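Local coordinates for protein MucR Phosphodiesterase (Pseudomonas aeruginosa, PDB 5M1T) that belongs to the EAL-domain family and holds two magnesium ions and C2E in a pocket of that domain, at residues 162-174 with 192-204. Numbering follows the deposited sequence.
Sequences AMRDADASLVILE and YSSLLYLKRLPAS
L201 CD2 presses on L170 CD1 at 3.4 Å, tighter than usual for two methyls, and L173 CD1 adds a looser touch to the same L201 methyl. Helices 166-174 and 195-200 run nearly parallel here, their axes 7° apart in direction. The closest approach of the axes is 10.7 Å. L170 reaches this spot because its CG lies anti to the backbone N (chi1 -156°), which carries CD1 across toward L201 and the carbonyl oxygen of R200. P202, centre of an inverse gamma turn, brings CD to 4.0 Å from L173 CB, while the bent side chain of E174 lays its carboxylate across P202 CG. At the other end, M163, bent at chi2, lays its thioether against 193-198: CE rests 3.9 Å from L198 CD1 and also touches the side chain of S193, whose OG is hydrogen-bonded to E159. The M163 sulfur takes a weak, long hydrogen bond from S194 N. Between these two clusters, A166 CB sits over one face of the Y197 ring, 3.6 Å from its centroid, a CH-pi contact. At the polar edge, Y197 OH donates to D167 OD1 at 2.7 Å, meeting the carboxylate from above its plane; carboxylate and ring planes stand 70° apart. S194 caps helix 195-200, its OG accepting from Y197 N at 3.0 Å. In the modified TIM barrel of EAL domains, the contact joins helices that follow parallel strands 153-158 and 182-188, with L173 and L198 touching the latter strand. The A166 methyl on one face and the hydroxyl's bond to D167 OD1 probably limit how far the Y197 ring can turn; the contact is mainly aliphatic, with its strong cross-segment hydrogen bond at the Y197-D167 edge.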
loop_
_atom_site.group_PDB
_atom_site.type_symbol
_atom_site.label_atom_id
_atom_site.label_comp_id
_atom_site.label_asym_id
_atom_site.label_seq_id
_atom_site.Cartn_x
_atom_site.Cartn_y
_atom_site.Cartn_z
ATOM N N ALA A 162 -2.717 7.332 -7.375
ATOM C CA ALA A 162 -1.818 6.675 -8.315
ATOM C C ALA A 162 -0.535 7.464 -8.455
ATOM O O ALA A 162 0.533 6.889 -8.574
ATOM C CB ALA A 162 -2.480 6.510 -9.686
ATOM N N MET A 163 -0.648 8.782 -8.460
ATOM C CA MET A 163 0.505 9.659 -8.728
ATOM C C MET A 163 1.334 9.971 -7.461
ATOM O O MET A 163 2.471 10.446 -7.553
ATOM C CB MET A 163 0.030 10.949 -9.391
ATOM C CG MET A 163 -0.527 10.749 -10.806
ATOM S SD MET A 163 0.765 10.225 -11.958
ATOM C CE MET A 163 -0.148 9.781 -13.424
ATOM N N ARG A 164 0.811 9.681 -6.280
ATOM C CA ARG A 164 1.597 9.951 -5.089
ATOM C C ARG A 164 2.967 9.243 -5.144
ATOM O O ARG A 164 4.007 9.884 -5.016
ATOM C CB ARG A 164 0.841 9.603 -3.810
ATOM C CG ARG A 164 1.575 10.057 -2.553
ATOM C CD ARG A 164 1.085 9.294 -1.319
ATOM N NE ARG A 164 1.216 7.849 -1.488
ATOM C CZ ARG A 164 2.312 7.141 -1.208
ATOM N NH1 ARG A 164 3.387 7.735 -0.725
ATOM N NH2 ARG A 164 2.336 5.828 -1.399
ATOM N N ASP A 165 2.985 7.928 -5.335
ATOM C CA ASP A 165 4.277 7.253 -5.567
ATOM C C ASP A 165 4.171 6.414 -6.843
ATOM O O ASP A 165 3.872 5.218 -6.787
ATOM C CB ASP A 165 4.670 6.409 -4.357
ATOM C CG ASP A 165 6.044 5.765 -4.504
ATOM O OD1 ASP A 165 6.581 5.706 -5.637
ATOM O OD2 ASP A 165 6.569 5.285 -3.473
ATOM N N ALA A 166 4.404 7.051 -7.983
ATOM C CA ALA A 166 4.116 6.441 -9.277
ATOM C C ALA A 166 4.908 5.162 -9.565
ATOM O O ALA A 166 4.400 4.251 -10.215
ATOM C CB ALA A 166 4.326 7.445 -10.391
ATOM N N ASP A 167 6.148 5.093 -9.101
ATOM C CA ASP A 167 6.925 3.872 -9.242
ATOM C C ASP A 167 6.315 2.706 -8.498
ATOM O O ASP A 167 6.318 1.595 -9.003
ATOM C CB ASP A 167 8.373 4.079 -8.812
ATOM C CG ASP A 167 9.179 4.872 -9.839
ATOM O OD1 ASP A 167 8.922 4.805 -11.067
ATOM O OD2 ASP A 167 10.090 5.564 -9.397
ATOM N N ALA A 168 5.764 2.966 -7.325
ATOM C CA ALA A 168 5.098 1.919 -6.543
ATOM C C ALA A 168 3.749 1.579 -7.145
ATOM O O ALA A 168 3.363 0.409 -7.187
ATOM C CB ALA A 168 4.942 2.349 -5.077
ATOM N N SER A 169 3.026 2.595 -7.622
ATOM C CA SER A 169 1.737 2.354 -8.279
ATOM C C SER A 169 1.941 1.411 -9.456
ATOM O O SER A 169 1.079 0.572 -9.768
ATOM C CB SER A 169 1.101 3.649 -8.796
ATOM O OG SER A 169 0.832 4.546 -7.744
ATOM N N LEU A 170 3.091 1.562 -10.119
ATOM C CA LEU A 170 3.371 0.819 -11.349
ATOM C C LEU A 170 3.537 -0.659 -11.051
ATOM O O LEU A 170 2.987 -1.503 -11.742
ATOM C CB LEU A 170 4.627 1.385 -12.038
ATOM C CG LEU A 170 4.798 1.171 -13.541
ATOM C CD1 LEU A 170 3.586 1.613 -14.353
ATOM C CD2 LEU A 170 6.020 1.944 -14.041
ATOM N N VAL A 171 4.254 -0.968 -9.987
ATOM C CA VAL A 171 4.472 -2.362 -9.618
ATOM C C VAL A 171 3.127 -3.003 -9.301
ATOM O O VAL A 171 2.807 -4.069 -9.822
ATOM C CB VAL A 171 5.453 -2.483 -8.430
ATOM C CG1 VAL A 171 5.389 -3.865 -7.785
ATOM C CG2 VAL A 171 6.871 -2.146 -8.897
ATOM N N ILE A 172 2.323 -2.326 -8.481
ATOM C CA ILE A 172 0.976 -2.819 -8.124
ATOM C C ILE A 172 0.036 -2.975 -9.334
ATOM O O ILE A 172 -0.588 -4.026 -9.542
ATOM C CB ILE A 172 0.289 -1.941 -7.072
ATOM C CG1 ILE A 172 1.045 -1.967 -5.740
ATOM C CG2 ILE A 172 -1.122 -2.435 -6.820
ATOM C CD1 ILE A 172 0.833 -0.705 -4.899
ATOM N N LEU A 173 -0.079 -1.931 -10.133
ATOM C CA LEU A 173 -1.020 -1.978 -11.242
ATOM C C LEU A 173 -0.592 -2.974 -12.348
ATOM O O LEU A 173 -1.437 -3.639 -12.931
ATOM C CB LEU A 173 -1.262 -0.572 -11.807
ATOM C CG LEU A 173 -1.975 0.394 -10.873
ATOM C CD1 LEU A 173 -2.034 1.780 -11.476
ATOM C CD2 LEU A 173 -3.376 -0.049 -10.523
ATOM N N GLU A 174 0.705 -3.078 -12.620
ATOM C CA GLU A 174 1.194 -4.069 -13.570
ATOM C C GLU A 174 0.788 -5.494 -13.160
ATOM O O GLU A 174 0.319 -6.262 -13.992
ATOM C CB GLU A 174 2.727 -3.994 -13.752
ATOM C CG GLU A 174 3.249 -2.833 -14.610
ATOM C CD GLU A 174 2.682 -2.785 -16.037
ATOM O OE1 GLU A 174 1.928 -3.714 -16.439
ATOM O OE2 GLU A 174 2.972 -1.790 -16.774
ATOM N N TYR A 192 -2.576 15.748 -9.625
ATOM C CA TYR A 192 -1.463 16.201 -10.465
ATOM C C TYR A 192 -0.827 14.978 -11.110
ATOM O O TYR A 192 -0.354 14.085 -10.406
ATOM C CB TYR A 192 -0.420 16.947 -9.631
ATOM C CG TYR A 192 -0.899 18.267 -9.063
ATOM C CD1 TYR A 192 -1.776 18.320 -7.974
ATOM C CD2 TYR A 192 -0.434 19.459 -9.572
ATOM C CE1 TYR A 192 -2.199 19.533 -7.456
ATOM C CE2 TYR A 192 -0.838 20.675 -9.039
ATOM C CZ TYR A 192 -1.733 20.705 -7.999
ATOM O OH TYR A 192 -2.122 21.934 -7.492
ATOM N N SER A 193 -0.819 14.934 -12.444
ATOM C CA SER A 193 -0.293 13.772 -13.188
ATOM C C SER A 193 0.972 14.077 -13.950
ATOM O O SER A 193 1.109 15.130 -14.561
ATOM C CB SER A 193 -1.337 13.230 -14.174
ATOM O OG SER A 193 -2.418 12.676 -13.486
ATOM N N SER A 194 1.894 13.124 -13.916
ATOM C CA SER A 194 3.019 13.094 -14.851
ATOM C C SER A 194 2.546 12.418 -16.137
ATOM O O SER A 194 2.100 11.250 -16.098
ATOM C CB SER A 194 4.152 12.259 -14.269
ATOM O OG SER A 194 4.920 11.681 -15.307
ATOM N N LEU A 195 2.646 13.128 -17.258
ATOM C CA LEU A 195 2.296 12.522 -18.560
ATOM C C LEU A 195 3.130 11.299 -18.849
ATOM O O LEU A 195 2.657 10.342 -19.471
ATOM C CB LEU A 195 2.423 13.502 -19.718
ATOM C CG LEU A 195 1.331 14.564 -19.815
ATOM C CD1 LEU A 195 1.536 15.370 -21.073
ATOM C CD2 LEU A 195 -0.064 13.977 -19.868
ATOM N N LEU A 196 4.371 11.322 -18.393
ATOM C CA LEU A 196 5.232 10.149 -18.525
ATOM C C LEU A 196 4.640 8.915 -17.840
ATOM O O LEU A 196 4.454 7.878 -18.465
ATOM C CB LEU A 196 6.620 10.436 -17.972
ATOM C CG LEU A 196 7.589 9.272 -18.122
ATOM C CD1 LEU A 196 7.652 8.817 -19.587
ATOM C CD2 LEU A 196 8.964 9.692 -17.592
ATOM N N TYR A 197 4.318 9.030 -16.564
ATOM C CA TYR A 197 3.760 7.881 -15.845
ATOM C C TYR A 197 2.323 7.631 -16.252
ATOM O O TYR A 197 1.845 6.498 -16.168
ATOM C CB TYR A 197 3.847 8.048 -14.333
ATOM C CG TYR A 197 5.205 7.785 -13.798
ATOM C CD1 TYR A 197 5.644 6.480 -13.566
ATOM C CD2 TYR A 197 6.057 8.841 -13.503
ATOM C CE1 TYR A 197 6.930 6.236 -13.061
ATOM C CE2 TYR A 197 7.333 8.634 -13.002
ATOM C CZ TYR A 197 7.775 7.338 -12.783
ATOM O OH TYR A 197 9.058 7.174 -12.280
ATOM N N LEU A 198 1.620 8.663 -16.694
ATOM C CA LEU A 198 0.271 8.442 -17.178
ATOM C C LEU A 198 0.275 7.484 -18.383
ATOM O O LEU A 198 -0.623 6.657 -18.521
ATOM C CB LEU A 198 -0.397 9.769 -17.508
ATOM C CG LEU A 198 -1.912 9.792 -17.603
ATOM C CD1 LEU A 198 -2.572 9.049 -16.442
ATOM C CD2 LEU A 198 -2.383 11.232 -17.667
ATOM N N LYS A 199 1.305 7.554 -19.209
ATOM C CA LYS A 199 1.436 6.648 -20.357
ATOM C C LYS A 199 1.944 5.252 -19.901
ATOM O O LYS A 199 1.488 4.213 -20.392
ATOM C CB LYS A 199 2.357 7.302 -21.405
ATOM C CG LYS A 199 2.671 6.495 -22.652
ATOM C CD LYS A 199 1.413 6.095 -23.398
ATOM C CE LYS A 199 1.693 4.941 -24.364
ATOM N NZ LYS A 199 0.412 4.350 -24.832
ATOM N N ARG A 200 2.858 5.226 -18.941
ATOM C CA ARG A 200 3.421 3.964 -18.480
ATOM C C ARG A 200 2.453 3.091 -17.711
ATOM O O ARG A 200 2.570 1.896 -17.782
ATOM C CB ARG A 200 4.656 4.197 -17.602
ATOM C CG ARG A 200 5.887 4.497 -18.424
ATOM C CD ARG A 200 7.177 4.116 -17.723
ATOM N NE ARG A 200 8.289 4.805 -18.397
ATOM C CZ ARG A 200 9.405 5.233 -17.804
ATOM N NH1 ARG A 200 9.595 5.061 -16.484
ATOM N NH2 ARG A 200 10.322 5.852 -18.551
ATOM N N LEU A 201 1.532 3.691 -16.968
ATOM C CA LEU A 201 0.567 2.929 -16.205
ATOM C C LEU A 201 -0.339 2.122 -17.141
ATOM O O LEU A 201 -0.772 2.613 -18.176
ATOM C CB LEU A 201 -0.279 3.846 -15.298
ATOM C CG LEU A 201 0.449 4.609 -14.184
ATOM C CD1 LEU A 201 -0.504 5.511 -13.420
ATOM C CD2 LEU A 201 1.159 3.684 -13.218
ATOM N N PRO A 202 -0.631 0.873 -16.773
ATOM C CA PRO A 202 -1.514 0.009 -17.581
ATOM C C PRO A 202 -2.983 0.280 -17.271
ATOM O O PRO A 202 -3.753 -0.650 -16.995
ATOM C CB PRO A 202 -1.126 -1.411 -17.140
ATOM C CG PRO A 202 -0.664 -1.236 -15.732
ATOM C CD PRO A 202 -0.136 0.182 -15.573
ATOM N N ALA A 203 -3.353 1.562 -17.296
ATOM C CA ALA A 203 -4.715 1.955 -17.128
ATOM C C ALA A 203 -5.415 1.710 -18.434
ATOM O O ALA A 203 -4.792 1.629 -19.461
ATOM C CB ALA A 203 -4.803 3.424 -16.751
ATOM N N SER A 204 -6.722 1.572 -18.367
ATOM C CA SER A 204 -7.557 1.333 -19.517
ATOM C C SER A 204 -8.507 2.467 -19.709
ATOM O O SER A 204 -8.995 2.664 -20.787
ATOM C CB SER A 204 -8.381 0.065 -19.295
ATOM O OG SER A 204 -7.609 -1.036 -19.670
#